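Local coordinates for protein putative acetyltransferase (Streptococcus mutans, PDB 4E2A) that probably transfers an acyl group, such as acetyl, to an acceptor molecule, as members of the GNAT acetyltransferase family do, at residues Ser94-Ile99 / Phe108-Trp113. Sequence-based numbering, arbitrary orientation.
Sequences SETYFI and FLKVNW
Glu95 and Tyr97 pair with Val111 and Leu109 as the hydrogen-bonded positions of an antiparallel beta hairpin, strands 94-101 and 104-113 of the mixed GNAT sheet. Four backbone bonds define the register, the straightest from Val111 N to Glu95 O at 2.9 Å with an N-H...O angle of 170°. The tight part lies around Tyr97: its ring edge takes Val111 CG2 near the ring plane at Tyr97 CE2, while Tyr97 CD2 lies 3.8 Å from Leu109 CD2, the two side chains side by side. Helix 142-157 covers this face, Phe149 meeting the Tyr97 ring edge-to-face. On the other face, Phe98 turns the edge of its ring, at CD1, to Phe108 CB and packs against helix 48-63. The solvent side is the Glu95-Trp113 end, where both residues are partly exposed and the Glu95 carboxylate stands at the Trp113 ring edge, Glu95 CD 3.8 Å from Trp113 CH2 and the planes 86° apart. Tyr97 OH donates to Glu95 OE1 at 2.6 Å from above the carboxylate plane. Val111 O is gripped twice, by Glu95 N and by Ser94 OG, set anti to its own backbone N (chi1 176°); the two donors are tilted out of the carbonyl plane to opposite sides, Ser94 OG at 3.0 Å from Val111 O.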
loop_
_atom_site.group_PDB
_atom_site.type_symbol
_atom_site.label_atom_id
_atom_site.label_comp_id
_atom_site.label_asym_id
_atom_site.label_seq_id
_atom_site.Cartn_x
_atom_site.Cartn_y
_atom_site.Cartn_z
ATOM N N SER B 94 -20.723 -2.031 0.288
ATOM C CA SER B 94 -20.070 -1.637 1.534
ATOM C C SER B 94 -21.095 -1.070 2.504
ATOM O O SER B 94 -22.102 -0.502 2.090
ATOM C CB SER B 94 -18.986 -0.583 1.247
ATOM O OG SER B 94 -18.399 -0.110 2.451
ATOM N N GLU B 95 -20.856 -1.213 3.799
ATOM C CA GLU B 95 -21.703 -0.493 4.734
ATOM C C GLU B 95 -20.901 0.225 5.790
ATOM O O GLU B 95 -19.853 -0.257 6.225
ATOM C CB GLU B 95 -22.765 -1.396 5.337
ATOM C CG GLU B 95 -23.881 -1.724 4.339
ATOM C CD GLU B 95 -24.723 -2.912 4.758
ATOM O OE1 GLU B 95 -24.337 -3.579 5.737
ATOM O OE2 GLU B 95 -25.763 -3.173 4.108
ATOM N N THR B 96 -21.369 1.411 6.158
ATOM C CA THR B 96 -20.780 2.116 7.286
ATOM C C THR B 96 -21.813 2.292 8.407
ATOM O O THR B 96 -22.943 2.755 8.164
ATOM C CB THR B 96 -20.212 3.486 6.868
ATOM O OG1 THR B 96 -19.239 3.312 5.834
ATOM C CG2 THR B 96 -19.548 4.191 8.053
ATOM N N TYR B 97 -21.397 1.959 9.628
ATOM C CA TYR B 97 -22.269 2.024 10.806
ATOM C C TYR B 97 -21.731 2.990 11.862
ATOM O O TYR B 97 -20.513 3.148 12.008
ATOM C CB TYR B 97 -22.404 0.639 11.457
ATOM C CG TYR B 97 -23.069 -0.401 10.582
ATOM C CD1 TYR B 97 -24.440 -0.598 10.635
ATOM C CD2 TYR B 97 -22.318 -1.184 9.703
ATOM C CE1 TYR B 97 -25.053 -1.523 9.846
ATOM C CE2 TYR B 97 -22.930 -2.125 8.889
ATOM C CZ TYR B 97 -24.303 -2.286 8.976
ATOM O OH TYR B 97 -24.952 -3.205 8.198
ATOM N N PHE B 98 -22.650 3.626 12.598
ATOM C CA PHE B 98 -22.329 4.301 13.847
ATOM C C PHE B 98 -22.694 3.366 14.991
ATOM O O PHE B 98 -23.664 2.591 14.903
ATOM C CB PHE B 98 -23.165 5.578 14.050
ATOM C CG PHE B 98 -22.694 6.785 13.263
ATOM C CD1 PHE B 98 -21.359 7.012 13.026
ATOM C CD2 PHE B 98 -23.613 7.697 12.773
ATOM C CE1 PHE B 98 -20.937 8.135 12.306
ATOM C CE2 PHE B 98 -23.206 8.814 12.038
ATOM C CZ PHE B 98 -21.862 9.030 11.810
ATOM N N ILE B 99 -21.925 3.437 16.069
ATOM C CA ILE B 99 -22.431 2.968 17.346
ATOM C C ILE B 99 -22.686 4.209 18.173
ATOM O O ILE B 99 -21.843 5.114 18.246
ATOM C CB ILE B 99 -21.510 1.974 18.076
ATOM C CG1 ILE B 99 -22.175 1.502 19.377
ATOM C CG2 ILE B 99 -20.155 2.583 18.364
ATOM C CD1 ILE B 99 -21.527 0.262 19.979
ATOM N N PHE B 108 -17.421 4.184 14.843
ATOM C CA PHE B 108 -17.894 3.768 13.527
ATOM C C PHE B 108 -17.203 2.517 12.996
ATOM O O PHE B 108 -16.124 2.118 13.462
ATOM C CB PHE B 108 -17.844 4.942 12.534
ATOM C CG PHE B 108 -16.459 5.276 12.061
ATOM C CD1 PHE B 108 -15.971 4.732 10.873
ATOM C CD2 PHE B 108 -15.640 6.110 12.806
ATOM C CE1 PHE B 108 -14.689 5.028 10.430
ATOM C CE2 PHE B 108 -14.340 6.418 12.373
ATOM C CZ PHE B 108 -13.864 5.872 11.189
ATOM N N LEU B 109 -17.846 1.907 11.999
ATOM C CA LEU B 109 -17.485 0.596 11.521
ATOM C C LEU B 109 -17.663 0.590 10.003
ATOM O O LEU B 109 -18.718 0.976 9.516
ATOM C CB LEU B 109 -18.391 -0.476 12.166
ATOM C CG LEU B 109 -18.437 -1.813 11.410
ATOM C CD1 LEU B 109 -17.087 -2.531 11.486
ATOM C CD2 LEU B 109 -19.622 -2.730 11.865
ATOM N N LYS B 110 -16.632 0.200 9.249
ATOM C CA LYS B 110 -16.854 0.029 7.802
ATOM C C LYS B 110 -16.599 -1.402 7.367
ATOM O O LYS B 110 -15.541 -1.980 7.673
ATOM C CB LYS B 110 -16.033 1.025 6.957
ATOM C CG LYS B 110 -16.230 0.894 5.435
ATOM C CD LYS B 110 -15.359 1.911 4.669
ATOM C CE LYS B 110 -15.741 1.965 3.178
ATOM N NZ LYS B 110 -15.013 0.970 2.315
ATOM N N VAL B 111 -17.573 -1.981 6.662
ATOM C CA VAL B 111 -17.425 -3.347 6.134
ATOM C C VAL B 111 -17.566 -3.407 4.603
ATOM O O VAL B 111 -18.270 -2.606 4.022
ATOM C CB VAL B 111 -18.391 -4.346 6.829
ATOM C CG1 VAL B 111 -17.968 -4.531 8.306
ATOM C CG2 VAL B 111 -19.817 -3.860 6.733
ATOM N N ASN B 112 -16.864 -4.338 3.957
ATOM C CA ASN B 112 -16.893 -4.450 2.504
ATOM C C ASN B 112 -17.127 -5.877 2.019
ATOM O O ASN B 112 -16.762 -6.843 2.694
ATOM C CB ASN B 112 -15.574 -3.987 1.871
ATOM C CG ASN B 112 -15.082 -2.657 2.394
ATOM O OD1 ASN B 112 -13.901 -2.518 2.714
ATOM N ND2 ASN B 112 -15.956 -1.668 2.441
ATOM N N TRP B 113 -17.715 -5.999 0.835
ATOM C CA TRP B 113 -17.747 -7.268 0.119
ATOM C C TRP B 113 -17.748 -7.004 -1.396
ATOM O O TRP B 113 -17.762 -5.844 -1.816
ATOM C CB TRP B 113 -18.950 -8.107 0.544
ATOM C CG TRP B 113 -20.277 -7.496 0.222
ATOM C CD1 TRP B 113 -21.034 -7.730 -0.894
ATOM C CD2 TRP B 113 -21.021 -6.573 1.027
ATOM N NE1 TRP B 113 -22.206 -7.001 -0.831
ATOM C CE2 TRP B 113 -22.222 -6.286 0.341
ATOM C CE3 TRP B 113 -20.792 -5.954 2.264
ATOM C CZ2 TRP B 113 -23.179 -5.397 0.839
ATOM C CZ3 TRP B 113 -21.745 -5.077 2.758
ATOM C CH2 TRP B 113 -22.924 -4.806 2.045
#